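Local coordinates for actinorhodin polyketide putative beta-ketoacyl synthase 2 (Streptomyces coelicolor A3, PDB 1TQY), which probably helps set polyketide chain length in actinorhodin biosynthesis and is related to the beta-ketoacyl-ACP synthases, at residues N22-A27 with A87-Q92; L91-A96 with D257-L262. All blocks are in the same frame, centred on the assembly; numbering follows the deposited sequence.

Contact 1 of 2, residues N22-A27 with A87-Q92; sequences NGLGLA and ADWALQ
Leu24 and Gly25 meet the outer, six-membered end of the indole of Trp89, which projects from helix 78-93 in the thiolase fold of the ketosynthase family. The segment it meets runs from the short strand 23-24 into helix 26-34, with Gly25 at the N-cap position.

The apolar part of the contact falls to one leucine methyl. CD2 of Leu24 lies at the edge of the six-membered ring, near its plane, 3.5 Å from CH2 of Trp89, and the two side chains cross at about a right angle. Trp89 CG stands beside the backbone N and anti to the carbonyl carbon (chi1 -73°), which helps direct the ring toward the turn between strand 23-24 and helix 26-34. The CA atoms of Gly25 and Trp89 are 8.0 Å apart, a separation that the long indole bridges.

The remaining contact is between backbone and ring. Gly25 has phi 117° and psi 149°, angles at which a CB would be jammed against the carbonyl O of Leu24, so the backbone alone calls for glycine; a CB would also come close to CZ3 of Trp89. On other sides of the helix, Ala87 rests on Ile241 and Ala90 on Val243, both of strand 238-246, while Asp88 touches Arg155 and His156. At the turn itself the amide N of Gly25 approaches the ring obliquely, 3.8 Å from CZ3 of Trp89.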
loop_
_atom_site.group_PDB
_atom_site.type_symbol
_atom_site.label_atom_id
_atom_site.label_comp_id
_atom_site.label_asym_id
_atom_site.label_seq_id
_atom_site.Cartn_x
_atom_site.Cartn_y
_atom_site.Cartn_z
ATOM N N ASN B 22 20.141 -16.543 -3.615
ATOM C CA ASN B 22 20.785 -17.818 -3.927
ATOM C C ASN B 22 20.343 -18.373 -5.281
ATOM O O ASN B 22 20.529 -19.553 -5.566
ATOM C CB ASN B 22 20.530 -18.844 -2.807
ATOM C CG ASN B 22 19.062 -19.121 -2.588
ATOM O OD1 ASN B 22 18.204 -18.316 -2.964
ATOM N ND2 ASN B 22 18.759 -20.247 -1.946
ATOM N N GLY B 23 19.755 -17.517 -6.116
ATOM C CA GLY B 23 19.326 -17.980 -7.426
ATOM C C GLY B 23 18.478 -17.026 -8.256
ATOM O O GLY B 23 17.344 -16.703 -7.884
ATOM N N LEU B 24 19.028 -16.579 -9.384
ATOM C CA LEU B 24 18.320 -15.675 -10.286
ATOM C C LEU B 24 17.477 -16.533 -11.209
ATOM O O LEU B 24 17.949 -16.985 -12.250
ATOM C CB LEU B 24 19.294 -14.855 -11.136
ATOM C CG LEU B 24 19.149 -13.326 -11.124
ATOM C CD1 LEU B 24 19.977 -12.758 -12.259
ATOM C CD2 LEU B 24 17.717 -12.907 -11.256
ATOM N N GLY B 25 16.228 -16.753 -10.826
ATOM C CA GLY B 25 15.358 -17.583 -11.635
ATOM C C GLY B 25 14.974 -18.807 -10.834
ATOM O O GLY B 25 15.739 -19.274 -9.995
ATOM N N LEU B 26 13.779 -19.317 -11.092
ATOM C CA LEU B 26 13.252 -20.479 -10.392
ATOM C C LEU B 26 14.199 -21.673 -10.317
ATOM O O LEU B 26 14.484 -22.168 -9.233
ATOM C CB LEU B 26 11.953 -20.931 -11.055
ATOM C CG LEU B 26 10.765 -21.407 -10.209
ATOM C CD1 LEU B 26 9.942 -22.341 -11.092
ATOM C CD2 LEU B 26 11.208 -22.131 -8.947
ATOM N N ALA B 27 14.688 -22.142 -11.464
ATOM C CA ALA B 27 15.559 -23.314 -11.468
ATOM C C ALA B 27 16.755 -23.185 -10.529
ATOM O O ALA B 27 16.957 -24.033 -9.656
ATOM C CB ALA B 27 16.031 -23.623 -12.883
ATOM N N ALA B 87 8.539 -10.239 -12.863
ATOM C CA ALA B 87 7.236 -10.189 -13.511
ATOM C C ALA B 87 7.270 -10.749 -14.930
ATOM O O ALA B 87 6.420 -11.554 -15.300
ATOM C CB ALA B 87 6.703 -8.758 -13.514
ATOM N N ASP B 88 8.251 -10.332 -15.721
ATOM C CA ASP B 88 8.343 -10.816 -17.097
ATOM C C ASP B 88 8.481 -12.334 -17.137
ATOM O O ASP B 88 7.758 -13.014 -17.878
ATOM C CB ASP B 88 9.520 -10.156 -17.819
ATOM C CG ASP B 88 9.649 -10.617 -19.259
ATOM O OD1 ASP B 88 8.729 -10.341 -20.063
ATOM O OD2 ASP B 88 10.674 -11.259 -19.590
ATOM N N TRP B 89 9.405 -12.867 -16.336
ATOM C CA TRP B 89 9.635 -14.316 -16.258
ATOM C C TRP B 89 8.386 -15.087 -15.836
ATOM O O TRP B 89 8.139 -16.198 -16.314
ATOM C CB TRP B 89 10.775 -14.639 -15.269
ATOM C CG TRP B 89 12.139 -14.292 -15.783
ATOM C CD1 TRP B 89 12.480 -14.030 -17.080
ATOM C CD2 TRP B 89 13.353 -14.192 -15.019
ATOM N NE1 TRP B 89 13.828 -13.769 -17.171
ATOM C CE2 TRP B 89 14.389 -13.862 -15.925
ATOM C CE3 TRP B 89 13.665 -14.348 -13.661
ATOM C CZ2 TRP B 89 15.719 -13.686 -15.516
ATOM C CZ3 TRP B 89 14.990 -14.172 -13.250
ATOM C CH2 TRP B 89 16.001 -13.845 -14.179
ATOM N N ALA B 90 7.603 -14.497 -14.938
ATOM C CA ALA B 90 6.383 -15.137 -14.455
ATOM C C ALA B 90 5.338 -15.236 -15.573
ATOM O O ALA B 90 4.681 -16.267 -15.730
ATOM C CB ALA B 90 5.819 -14.355 -13.270
ATOM N N LEU B 91 5.194 -14.158 -16.345
ATOM C CA LEU B 91 4.243 -14.130 -17.450
ATOM C C LEU B 91 4.600 -15.131 -18.545
ATOM O O LEU B 91 3.712 -15.746 -19.142
ATOM C CB LEU B 91 4.140 -12.727 -18.051
ATOM C CG LEU B 91 3.281 -11.714 -17.279
ATOM C CD1 LEU B 91 3.410 -10.326 -17.908
ATOM C CD2 LEU B 91 1.822 -12.174 -17.304
ATOM N N GLN B 92 5.884 -15.311 -18.832
ATOM C CA GLN B 92 6.219 -16.282 -19.864
ATOM C C GLN B 92 6.265 -17.707 -19.317
ATOM O O GLN B 92 6.146 -18.667 -20.075
ATOM C CB GLN B 92 7.527 -15.914 -20.571
ATOM C CG GLN B 92 8.740 -15.841 -19.707
ATOM C CD GLN B 92 9.928 -15.226 -20.446
ATOM O OE1 GLN B 92 10.967 -15.872 -20.641
ATOM N NE2 GLN B 92 9.778 -13.970 -20.863
#

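Contact 2 of 2, residues L91-A96 with D257-L262; sequences LQDAKA and DAYGEL
Asp93 sets its carboxylate against the hydroxyl end of Tyr259, and these are the only residues that touch across the two segments. The hydroxyl donates a hydrogen bond from OH of Tyr259 to OD1 of Asp93; the modelled length, 2.4 Å, is very short, and its exact value is doubtful. OD1 lies at the ring edge, near the ring plane, while the carboxylate plane is turned 60° from the ring. The side chains come from opposite directions. With CG anti to the backbone N (chi1 178°), the carboxylate of Asp93 extends from the last turn of helix 78-93 toward Tyr259.

In this thiolase fold the pair ties the C-terminal end of that helix to the chain entering strand 260-269. The helix closes in a Schellman motif: Lys95 takes positive phi, and Ala96 N bonds back to Leu91 O at 2.9 Å, with a weak bond from Lys95 N to Gln92 O. Tyrosine suits the other side because its long ring reaches the acid and still ends in a donor; Leu354, Met355 and Arg358 of helix 345-359 touch it. Aspartate suits its place because one carboxylate oxygen serves two donors: OD1 also accepts the backbone N of Val16, in strand 11-20, whose Ile13 is bonded through its backbone to Tyr259 and Gly260.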
loop_
_atom_site.group_PDB
_atom_site.type_symbol
_atom_site.label_atom_id
_atom_site.label_comp_id
_atom_site.label_asym_id
_atom_site.label_seq_id
_atom_site.Cartn_x
_atom_site.Cartn_y
_atom_site.Cartn_z
ATOM N N LEU B 91 5.194 -14.158 -16.345
ATOM C CA LEU B 91 4.243 -14.130 -17.450
ATOM C C LEU B 91 4.600 -15.131 -18.545
ATOM O O LEU B 91 3.712 -15.746 -19.142
ATOM C CB LEU B 91 4.140 -12.727 -18.051
ATOM C CG LEU B 91 3.281 -11.714 -17.279
ATOM C CD1 LEU B 91 3.410 -10.326 -17.908
ATOM C CD2 LEU B 91 1.822 -12.174 -17.304
ATOM N N GLN B 92 5.884 -15.311 -18.832
ATOM C CA GLN B 92 6.219 -16.282 -19.864
ATOM C C GLN B 92 6.265 -17.707 -19.317
ATOM O O GLN B 92 6.146 -18.667 -20.075
ATOM C CB GLN B 92 7.527 -15.914 -20.571
ATOM C CG GLN B 92 8.740 -15.841 -19.707
ATOM C CD GLN B 92 9.928 -15.226 -20.446
ATOM O OE1 GLN B 92 10.967 -15.872 -20.641
ATOM N NE2 GLN B 92 9.778 -13.970 -20.863
ATOM N N ASP B 93 6.411 -17.846 -18.001
ATOM C CA ASP B 93 6.429 -19.171 -17.380
ATOM C C ASP B 93 5.010 -19.731 -17.508
ATOM O O ASP B 93 4.801 -20.938 -17.673
ATOM C CB ASP B 93 6.798 -19.062 -15.895
ATOM C CG ASP B 93 6.795 -20.409 -15.184
ATOM O OD1 ASP B 93 6.440 -20.434 -13.986
ATOM O OD2 ASP B 93 7.154 -21.440 -15.800
ATOM N N ALA B 94 4.041 -18.828 -17.439
ATOM C CA ALA B 94 2.635 -19.184 -17.547
ATOM C C ALA B 94 2.182 -19.192 -19.000
ATOM O O ALA B 94 1.016 -19.463 -19.292
ATOM C CB ALA B 94 1.787 -18.192 -16.758
ATOM N N LYS B 95 3.093 -18.878 -19.911
ATOM C CA LYS B 95 2.737 -18.841 -21.320
ATOM C C LYS B 95 1.573 -17.877 -21.516
ATOM O O LYS B 95 0.618 -18.190 -22.221
ATOM C CB LYS B 95 2.325 -20.235 -21.805
ATOM C CG LYS B 95 3.440 -21.039 -22.441
ATOM C CD LYS B 95 4.612 -21.206 -21.500
ATOM C CE LYS B 95 5.816 -21.758 -22.246
ATOM N NZ LYS B 95 5.476 -23.028 -22.947
ATOM N N ALA B 96 1.639 -16.717 -20.873
ATOM C CA ALA B 96 0.579 -15.724 -20.997
ATOM C C ALA B 96 1.094 -14.529 -21.789
ATOM O O ALA B 96 2.152 -13.980 -21.483
ATOM C CB ALA B 96 0.106 -15.275 -19.619
ATOM N N ASP B 257 -1.849 -26.331 -17.301
ATOM C CA ASP B 257 -0.817 -26.688 -16.351
ATOM C C ASP B 257 -0.591 -25.533 -15.375
ATOM O O ASP B 257 -0.515 -24.371 -15.779
ATOM C CB ASP B 257 0.465 -27.039 -17.114
ATOM C CG ASP B 257 1.528 -27.640 -16.227
ATOM O OD1 ASP B 257 1.179 -28.466 -15.349
ATOM O OD2 ASP B 257 2.719 -27.299 -16.425
ATOM N N ALA B 258 -0.511 -25.853 -14.086
ATOM C CA ALA B 258 -0.291 -24.837 -13.063
ATOM C C ALA B 258 0.543 -25.388 -11.909
ATOM O O ALA B 258 0.898 -26.563 -11.899
ATOM C CB ALA B 258 -1.629 -24.303 -12.550
ATOM N N TYR B 259 0.861 -24.531 -10.945
ATOM C CA TYR B 259 1.665 -24.927 -9.795
ATOM C C TYR B 259 0.795 -25.380 -8.632
ATOM O O TYR B 259 1.184 -26.245 -7.855
ATOM C CB TYR B 259 2.538 -23.755 -9.354
ATOM C CG TYR B 259 3.664 -23.433 -10.308
ATOM C CD1 TYR B 259 4.944 -23.935 -10.095
ATOM C CD2 TYR B 259 3.451 -22.625 -11.427
ATOM C CE1 TYR B 259 5.987 -23.639 -10.972
ATOM C CE2 TYR B 259 4.488 -22.327 -12.309
ATOM C CZ TYR B 259 5.750 -22.835 -12.073
ATOM O OH TYR B 259 6.788 -22.540 -12.925
ATOM N N GLY B 260 -0.378 -24.779 -8.514
ATOM C CA GLY B 260 -1.266 -25.138 -7.437
ATOM C C GLY B 260 -2.393 -24.141 -7.335
ATOM O O GLY B 260 -2.525 -23.237 -8.168
ATOM N N GLU B 261 -3.205 -24.307 -6.299
ATOM C CA GLU B 261 -4.346 -23.441 -6.052
ATOM C C GLU B 261 -4.135 -22.652 -4.772
ATOM O O GLU B 261 -3.582 -23.162 -3.799
ATOM C CB GLU B 261 -5.615 -24.289 -5.906
ATOM C CG GLU B 261 -6.865 -23.493 -5.565
ATOM C CD GLU B 261 -8.005 -24.370 -5.057
ATOM O OE1 GLU B 261 -8.014 -25.582 -5.369
ATOM O OE2 GLU B 261 -8.895 -23.843 -4.356
ATOM N N LEU B 262 -4.567 -21.401 -4.780
ATOM C CA LEU B 262 -4.473 -20.567 -3.595
ATOM C C LEU B 262 -5.841 -20.809 -2.950
ATOM O O LEU B 262 -6.816 -20.134 -3.279
ATOM C CB LEU B 262 -4.325 -19.100 -3.994
ATOM C CG LEU B 262 -3.609 -18.190 -3.002
ATOM C CD1 LEU B 262 -3.987 -16.741 -3.283
ATOM C CD2 LEU B 262 -3.970 -18.549 -1.578
#

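Overall arrangement
Both contacts draw on helix 78-93, contact 1 from a turn before its end and contact 2 from its last turn, and their centres lie 12 Å apart on the same side of the chain's centre. Contact 1 is a surface contact made by apolar and backbone atoms meeting an aromatic ring, beside a strand-to-helix turn; none of its touching residues is buried, whereas Tyr259 of contact 2 is. Contact 2 is polar, an acid and a hydroxyl at the entry to a strand that pairs with strand 11-20. The two also meet directly: CD1 of Leu26, from segment 22-27, packs 3.7 Å from OH of Tyr259, so an apolar methyl from contact 1 lies against the hydroxyl of contact 2.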